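Local coordinates for protein 3,4-dihydroxybenzoate decarboxylase (Enterobacter cloacae, PDB 5NY5) that catalyses the decarboxylation of 3,4-dihydroxybenzoic acid to catechol, and probably the reverse para-carboxylation of catechols, as a prenylated-FMN-dependent member of the UbiD family, at residues A77-A82 with S91-H96; L84-V89 with D213-I218. All coordinates share one frame; numbering follows the deposited sequence.

The two contacts show how a short helix-loop-helix unit can be tied first to itself and then to a second region of the chain. In interaction 1, helix 79-84 meets helix 93-101; in interaction 2 the connecting loop, 84-89, meets the start of helix 214-219. Along the chain the order is 77-82, 84-89, 91-96 and, much later, 213-218, so the segments alternate. The centres of the two contacts lie about 8 Å apart, and the contacts touch: CD1 of Leu93 rests 3.9 Å from CD1 of Leu86. The first contact stays inside the N-terminal UbiD region, whereas the second carries it to the Rift-related, flavin-binding region, near Phe222, a prenylated-FMN-binding residue.

Interaction 1 (A77-A82 with S91-H96); sequences ASRERA and SKLAQH
The backbones of 77-82 and 91-96 come nearest at Ala82, in helix 79-84, and Leu93, the first residue of helix 93-101, whose CA atoms stand 8.1 Å apart. Ser78 caps the first helix: its OG accepts the Arg81 N-H at 3.0 Å in a nearly straight bond of 170°. Lys92 holds the N-cap position of the other. Side chains bridge the gap, and Leu93 and Arg79 share most of the contact. With CG anti to the backbone N (chi1 179°), Leu93 extends to the first helix, where Leu93 CD2 lies 3.9 Å from CB of Ala82 and 3.8 Å from the carbonyl O of Arg79. The Arg79 chain slides past in the opposite direction, its CG 4.1 Å from Leu93 CD2. A bend at chi3 (-92°) brings the guanidinium alongside the base of Leu93, so that Arg79 NH1 comes within 4.1 Å of Leu93 CB, in an oblique approach, and also nears CA of Ser91. Its polar partners lie just beyond: NH1 bonds to the carbonyl of Pro90, and NH2 forms a salt bridge with Glu336. Helix 324-346 thereby joins the packing, with Leu333 touching both Arg79 and Leu93. The result is a helix-loop-helix of the UbiD N-terminal domain, in which a leucine from the second helix packs against the first and an arginine chain runs past it the other way.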
ATOM      1  N   ALA A  77     -39.001 -17.446  -4.225  1.00 48.39           N
ATOM      2  CA  ALA A  77     -38.535 -16.081  -3.983  1.00 48.27           C
ATOM      3  C   ALA A  77     -38.584 -15.681  -2.515  1.00 48.71           C
ATOM      4  O   ALA A  77     -38.947 -14.549  -2.192  1.00 48.77           O
ATOM      5  CB  ALA A  77     -39.350 -15.109  -4.832  1.00 48.03           C
ATOM      6  N   SER A  78     -38.218 -16.589  -1.611  1.00 49.17           N
ATOM      7  CA  SER A  78     -38.194 -16.313  -0.181  1.00 49.82           C
ATOM      8  C   SER A  78     -37.497 -17.446   0.559  1.00 50.44           C
ATOM      9  O   SER A  78     -37.788 -18.621   0.320  1.00 50.57           O
ATOM     10  CB  SER A  78     -39.612 -16.120   0.362  1.00 50.18           C
ATOM     11  OG  SER A  78     -39.645 -16.265   1.770  1.00 51.09           O
ATOM     12  N   ARG A  79     -36.569 -17.109   1.454  1.00 50.96           N
ATOM     13  CA  ARG A  79     -35.908 -18.152   2.228  1.00 51.77           C
ATOM     14  C   ARG A  79     -36.870 -18.782   3.223  1.00 52.63           C
ATOM     15  O   ARG A  79     -36.835 -19.998   3.443  1.00 53.22           O
ATOM     16  CB  ARG A  79     -34.675 -17.590   2.940  1.00 52.31           C
ATOM     17  CG  ARG A  79     -33.978 -18.595   3.846  1.00 53.40           C
ATOM     18  CD  ARG A  79     -32.732 -18.015   4.490  1.00 54.07           C
ATOM     19  NE  ARG A  79     -31.539 -18.270   3.691  1.00 53.84           N
ATOM     20  CZ  ARG A  79     -30.622 -19.179   3.992  1.00 54.66           C
ATOM     21  NH1 ARG A  79     -30.751 -19.918   5.082  1.00 55.79           N
ATOM     22  NH2 ARG A  79     -29.572 -19.345   3.207  1.00 54.53           N
ATOM     23  N   GLU A  80     -37.745 -17.975   3.824  1.00 52.88           N
ATOM     24  CA  GLU A  80     -38.763 -18.520   4.713  1.00 53.86           C
ATOM     25  C   GLU A  80     -39.695 -19.456   3.958  1.00 53.61           C
ATOM     26  O   GLU A  80     -39.996 -20.561   4.424  1.00 54.50           O
ATOM     27  CB  GLU A  80     -39.559 -17.390   5.370  1.00 55.41           C
ATOM     28  CG  GLU A  80     -38.858 -16.703   6.539  1.00 59.88           C
ATOM     29  CD  GLU A  80     -37.782 -15.729   6.097  1.00 64.47           C
ATOM     30  OE1 GLU A  80     -37.884 -15.196   4.971  1.00 62.65           O
ATOM     31  OE2 GLU A  80     -36.833 -15.496   6.876  1.00 67.06           O
ATOM     32  N   ARG A  81     -40.155 -19.030   2.780  1.00 52.57           N
ATOM     33  CA  ARG A  81     -41.065 -19.858   1.998  1.00 52.42           C
ATOM     34  C   ARG A  81     -40.417 -21.180   1.613  1.00 52.54           C
ATOM     35  O   ARG A  81     -41.055 -22.237   1.687  1.00 54.47           O
ATOM     36  CB  ARG A  81     -41.527 -19.099   0.752  1.00 51.41           C
ATOM     37  CG  ARG A  81     -42.264 -19.957  -0.256  1.00 51.25           C
ATOM     38  CD  ARG A  81     -43.363 -19.186  -0.969  1.00 50.92           C
ATOM     39  NE  ARG A  81     -42.853 -18.201  -1.915  1.00 50.02           N
ATOM     40  CZ  ARG A  81     -42.786 -16.895  -1.679  1.00 49.84           C
ATOM     41  NH1 ARG A  81     -43.196 -16.403  -0.520  1.00 50.46           N
ATOM     42  NH2 ARG A  81     -42.313 -16.078  -2.607  1.00 49.21           N
ATOM     43  N   ALA A  82     -39.145 -21.144   1.213  1.00 52.07           N
ATOM     44  CA  ALA A  82     -38.446 -22.377   0.873  1.00 52.32           C
ATOM     45  C   ALA A  82     -38.292 -23.277   2.090  1.00 53.64           C
ATOM     46  O   ALA A  82     -38.420 -24.502   1.982  1.00 54.25           O
ATOM     47  CB  ALA A  82     -37.082 -22.057   0.265  1.00 51.75           C
ATOM     48  N   SER A  91     -32.794 -20.588   8.922  1.00 59.44           N
ATOM     49  CA  SER A  91     -31.363 -20.476   9.178  1.00 60.08           C
ATOM     50  C   SER A  91     -30.651 -21.807   8.976  1.00 63.28           C
ATOM     51  O   SER A  91     -29.471 -21.827   8.611  1.00 62.38           O
ATOM     52  CB  SER A  91     -31.117 -19.947  10.590  1.00 61.67           C
ATOM     53  OG  SER A  91     -31.592 -20.855  11.566  1.00 70.91           O
ATOM     54  N   LYS A  92     -31.345 -22.920   9.203  1.00 61.32           N
ATOM     55  CA  LYS A  92     -30.793 -24.251   8.995  1.00 62.03           C
ATOM     56  C   LYS A  92     -31.181 -24.838   7.645  1.00 60.69           C
ATOM     57  O   LYS A  92     -31.027 -26.045   7.438  1.00 61.31           O
ATOM     58  CB  LYS A  92     -31.240 -25.188  10.119  1.00 63.91           C
ATOM     59  CG  LYS A  92     -30.807 -24.749  11.503  1.00 65.61           C
ATOM     60  CD  LYS A  92     -31.264 -25.746  12.553  1.00 71.67           C
ATOM     61  CE  LYS A  92     -30.797 -25.347  13.944  1.00 71.13           C
ATOM     62  NZ  LYS A  92     -31.102 -26.399  14.956  1.00 75.52           N
ATOM     63  N   LEU A  93     -31.674 -24.008   6.724  1.00 59.02           N
ATOM     64  CA  LEU A  93     -32.178 -24.520   5.453  1.00 57.89           C
ATOM     65  C   LEU A  93     -31.073 -25.182   4.639  1.00 57.85           C
ATOM     66  O   LEU A  93     -31.285 -26.244   4.041  1.00 57.93           O
ATOM     67  CB  LEU A  93     -32.828 -23.386   4.662  1.00 56.33           C
ATOM     68  CG  LEU A  93     -33.407 -23.717   3.289  1.00 55.18           C
ATOM     69  CD1 LEU A  93     -34.380 -24.873   3.380  1.00 55.75           C
ATOM     70  CD2 LEU A  93     -34.090 -22.495   2.704  1.00 53.96           C
ATOM     71  N   ALA A  94     -29.884 -24.576   4.606  1.00 57.89           N
ATOM     72  CA  ALA A  94     -28.791 -25.157   3.835  1.00 58.02           C
ATOM     73  C   ALA A  94     -28.326 -26.473   4.444  1.00 59.62           C
ATOM     74  O   ALA A  94     -27.941 -27.396   3.718  1.00 59.81           O
ATOM     75  CB  ALA A  94     -27.633 -24.167   3.735  1.00 57.94           C
ATOM     76  N   GLN A  95     -28.360 -26.579   5.774  1.00 62.87           N
ATOM     77  CA  GLN A  95     -27.988 -27.833   6.419  1.00 68.53           C
ATOM     78  C   GLN A  95     -29.002 -28.927   6.124  1.00 68.74           C
ATOM     79  O   GLN A  95     -28.626 -30.067   5.828  1.00 77.76           O
ATOM     80  CB  GLN A  95     -27.854 -27.638   7.928  1.00 83.26           C
ATOM     81  CG  GLN A  95     -27.767 -28.945   8.703  1.00 93.02           C
ATOM     82  CD  GLN A  95     -27.524 -28.738  10.184  1.00 98.85           C
ATOM     83  OE1 GLN A  95     -28.033 -27.792  10.785  1.00 97.79           O
ATOM     84  NE2 GLN A  95     -26.734 -29.624  10.781  1.00103.65           N
ATOM     85  N   HIS A  96     -30.293 -28.596   6.202  1.00 68.26           N
ATOM     86  CA  HIS A  96     -31.333 -29.597   6.002  1.00 62.43           C
ATOM     87  C   HIS A  96     -31.237 -30.230   4.621  1.00 61.59           C
ATOM     88  O   HIS A  96     -31.375 -31.450   4.476  1.00 62.53           O
ATOM     89  CB  HIS A  96     -32.707 -28.963   6.212  1.00 61.77           C
ATOM     90  CG  HIS A  96     -33.842 -29.932   6.118  1.00 62.31           C
ATOM     91  ND1 HIS A  96     -34.558 -30.128   4.956  1.00 61.17           N
ATOM     92  CD2 HIS A  96     -34.388 -30.757   7.040  1.00 64.05           C
ATOM     93  CE1 HIS A  96     -35.496 -31.033   5.167  1.00 62.15           C
ATOM     94  NE2 HIS A  96     -35.414 -31.431   6.423  1.00 63.91           N
TER

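Interaction 2 (L84-V89 with D213-I218); sequences LLLGCV and DPAIYI
Leu85 packs on Pro214, the first helical residue of 213-218, and Asp213 stands just ahead of it as N-cap. Asp213 OD1 accepts the Ala215 N-H at 3.1 Å; the donor comes from above the carboxylate plane, 66° out of it. The same OD1 takes part in a salt bridge with Arg241, whose NH1 also bonds to the carbonyl O of Leu85, so one arginine links both segments. At Pro214 the ring CG lies 3.7 Å from CD1 of Leu85. The two side chains cross at about a right angle, and Leu85 CD1 bears on both CB and CG of the ring. Next comes Ala215, whose CB is met by CD2 of Leu86 at 4.1 Å. One helical turn beyond Pro214, Ile218 points its CD1 at the other branch of that leucine, 4.0 Å from Leu86 CD1, and the two side chains meet tip to tip. The two Leu86 methyls thus divide the contact, CD2 against Ala215 and CD1 against Ile218. Ile218 also lies about 4 Å, side chain to side chain, from Phe222, a prenylated-FMN-binding residue. Across the contact itself the chemistry is wholly apolar and the touching residues are buried, which implies that hydrophobic packing joins the N-terminal and Rift-related regions here, while Arg241 supplies the polar tie at its border.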
ATOM      1  N   LEU A  84     -40.290 -23.367   4.734  1.00 56.22           N
ATOM      2  CA  LEU A  84     -41.608 -23.915   5.027  1.00 57.14           C
ATOM      3  C   LEU A  84     -41.974 -25.018   4.045  1.00 56.99           C
ATOM      4  O   LEU A  84     -42.571 -26.029   4.430  1.00 58.23           O
ATOM      5  CB  LEU A  84     -42.646 -22.797   5.001  1.00 56.77           C
ATOM      6  CG  LEU A  84     -44.124 -23.176   5.060  1.00 57.59           C
ATOM      7  CD1 LEU A  84     -44.447 -23.901   6.354  1.00 59.75           C
ATOM      8  CD2 LEU A  84     -44.976 -21.930   4.912  1.00 57.13           C
ATOM      9  N   LEU A  85     -41.612 -24.848   2.772  1.00 55.64           N
ATOM     10  CA  LEU A  85     -41.876 -25.867   1.766  1.00 55.56           C
ATOM     11  C   LEU A  85     -41.066 -27.136   1.980  1.00 56.41           C
ATOM     12  O   LEU A  85     -41.330 -28.136   1.305  1.00 56.70           O
ATOM     13  CB  LEU A  85     -41.592 -25.311   0.371  1.00 54.09           C
ATOM     14  CG  LEU A  85     -42.630 -24.349  -0.203  1.00 53.42           C
ATOM     15  CD1 LEU A  85     -42.086 -23.644  -1.432  1.00 52.14           C
ATOM     16  CD2 LEU A  85     -43.913 -25.094  -0.535  1.00 54.09           C
ATOM     17  N   LEU A  86     -40.090 -27.124   2.886  1.00 56.96           N
ATOM     18  CA  LEU A  86     -39.268 -28.294   3.151  1.00 57.97           C
ATOM     19  C   LEU A  86     -39.286 -28.723   4.610  1.00 59.71           C
ATOM     20  O   LEU A  86     -38.660 -29.734   4.948  1.00 60.84           O
ATOM     21  CB  LEU A  86     -37.822 -28.038   2.710  1.00 57.23           C
ATOM     22  CG  LEU A  86     -37.653 -27.589   1.258  1.00 55.71           C
ATOM     23  CD1 LEU A  86     -36.192 -27.307   0.954  1.00 55.28           C
ATOM     24  CD2 LEU A  86     -38.208 -28.624   0.301  1.00 55.83           C
ATOM     25  N   GLY A  87     -39.972 -27.991   5.482  1.00 60.12           N
ATOM     26  CA  GLY A  87     -40.113 -28.401   6.863  1.00 62.03           C
ATOM     27  C   GLY A  87     -38.873 -28.209   7.710  1.00 62.64           C
ATOM     28  O   GLY A  87     -38.389 -29.157   8.333  1.00 64.17           O
ATOM     29  N   CYS A  88     -38.350 -26.985   7.744  1.00 64.15           N
ATOM     30  CA  CYS A  88     -37.222 -26.650   8.603  1.00 64.32           C
ATOM     31  C   CYS A  88     -37.195 -25.140   8.787  1.00 61.95           C
ATOM     32  O   CYS A  88     -37.951 -24.405   8.150  1.00 60.22           O
ATOM     33  CB  CYS A  88     -35.900 -27.159   8.024  1.00 66.24           C
ATOM     34  SG  CYS A  88     -35.436 -26.404   6.455  1.00 60.98           S
ATOM     35  N   VAL A  89     -36.312 -24.685   9.670  1.00 62.23           N
ATOM     36  CA  VAL A  89     -36.172 -23.258   9.948  1.00 61.68           C
ATOM     37  C   VAL A  89     -35.294 -22.633   8.871  1.00 60.01           C
ATOM     38  O   VAL A  89     -34.422 -23.314   8.315  1.00 59.83           O
ATOM     39  CB  VAL A  89     -35.607 -23.018  11.356  1.00 63.44           C
ATOM     40  CG1 VAL A  89     -36.513 -23.651  12.400  1.00 65.32           C
ATOM     41  CG2 VAL A  89     -34.197 -23.566  11.470  1.00 64.06           C
ATOM     42  N   ASP A 213     -42.424 -29.893  -7.936  1.00 56.79           N
ATOM     43  CA  ASP A 213     -42.186 -29.804  -6.507  1.00 56.30           C
ATOM     44  C   ASP A 213     -40.976 -28.904  -6.260  1.00 56.12           C
ATOM     45  O   ASP A 213     -39.921 -29.115  -6.873  1.00 56.85           O
ATOM     46  CB  ASP A 213     -41.939 -31.206  -5.943  1.00 57.06           C
ATOM     47  CG  ASP A 213     -41.908 -31.249  -4.422  1.00 56.70           C
ATOM     48  OD1 ASP A 213     -41.840 -30.186  -3.776  1.00 55.94           O
ATOM     49  OD2 ASP A 213     -41.942 -32.366  -3.867  1.00 57.33           O
ATOM     50  N   PRO A 214     -41.094 -27.881  -5.412  1.00 55.32           N
ATOM     51  CA  PRO A 214     -39.914 -27.067  -5.084  1.00 55.35           C
ATOM     52  C   PRO A 214     -38.729 -27.886  -4.615  1.00 56.21           C
ATOM     53  O   PRO A 214     -37.580 -27.475  -4.825  1.00 56.70           O
ATOM     54  CB  PRO A 214     -40.436 -26.141  -3.981  1.00 54.54           C
ATOM     55  CG  PRO A 214     -41.878 -25.993  -4.289  1.00 54.01           C
ATOM     56  CD  PRO A 214     -42.330 -27.315  -4.846  1.00 54.52           C
ATOM     57  N   ALA A 215     -38.972 -29.046  -3.999  1.00 56.55           N
ATOM     58  CA  ALA A 215     -37.872 -29.920  -3.608  1.00 57.58           C
ATOM     59  C   ALA A 215     -37.048 -30.344  -4.816  1.00 58.56           C
ATOM     60  O   ALA A 215     -35.825 -30.491  -4.720  1.00 59.46           O
ATOM     61  CB  ALA A 215     -38.412 -31.143  -2.869  1.00 57.91           C
ATOM     62  N   ILE A 216     -37.696 -30.537  -5.964  1.00 58.56           N
ATOM     63  CA  ILE A 216     -36.963 -30.923  -7.165  1.00 59.63           C
ATOM     64  C   ILE A 216     -36.119 -29.761  -7.668  1.00 59.63           C
ATOM     65  O   ILE A 216     -34.918 -29.910  -7.923  1.00 60.68           O
ATOM     66  CB  ILE A 216     -37.932 -31.427  -8.249  1.00 59.79           C
ATOM     67  CG1 ILE A 216     -38.663 -32.683  -7.769  1.00 60.10           C
ATOM     68  CG2 ILE A 216     -37.182 -31.698  -9.538  1.00 60.98           C
ATOM     69  CD1 ILE A 216     -39.560 -33.311  -8.816  1.00 60.58           C
ATOM     70  N   TYR A 217     -36.733 -28.586  -7.820  1.00 58.61           N
ATOM     71  CA  TYR A 217     -36.001 -27.416  -8.294  1.00 58.68           C
ATOM     72  C   TYR A 217     -34.813 -27.100  -7.391  1.00 59.08           C
ATOM     73  O   TYR A 217     -33.728 -26.763  -7.876  1.00 59.96           O
ATOM     74  CB  TYR A 217     -36.939 -26.212  -8.376  1.00 57.55           C
ATOM     75  CG  TYR A 217     -37.677 -26.068  -9.686  1.00 57.58           C
ATOM     76  CD1 TYR A 217     -37.002 -26.115 -10.896  1.00 58.56           C
ATOM     77  CD2 TYR A 217     -39.051 -25.877  -9.711  1.00 56.79           C
ATOM     78  CE1 TYR A 217     -37.675 -25.975 -12.095  1.00 58.74           C
ATOM     79  CE2 TYR A 217     -39.732 -25.739 -10.903  1.00 56.99           C
ATOM     80  CZ  TYR A 217     -39.041 -25.789 -12.091  1.00 57.96           C
ATOM     81  OH  TYR A 217     -39.719 -25.652 -13.278  1.00 58.31           O
ATOM     82  N   ILE A 218     -35.001 -27.211  -6.076  1.00 58.62           N
ATOM     83  CA  ILE A 218     -33.949 -26.840  -5.136  1.00 59.08           C
ATOM     84  C   ILE A 218     -32.846 -27.890  -5.126  1.00 60.52           C
ATOM     85  O   ILE A 218     -31.656 -27.564  -5.201  1.00 61.50           O
ATOM     86  CB  ILE A 218     -34.542 -26.629  -3.731  1.00 58.28           C
ATOM     87  CG1 ILE A 218     -35.481 -25.421  -3.728  1.00 57.10           C
ATOM     88  CG2 ILE A 218     -33.440 -26.459  -2.702  1.00 59.04           C
ATOM     89  CD1 ILE A 218     -36.272 -25.268  -2.450  1.00 56.37           C
TER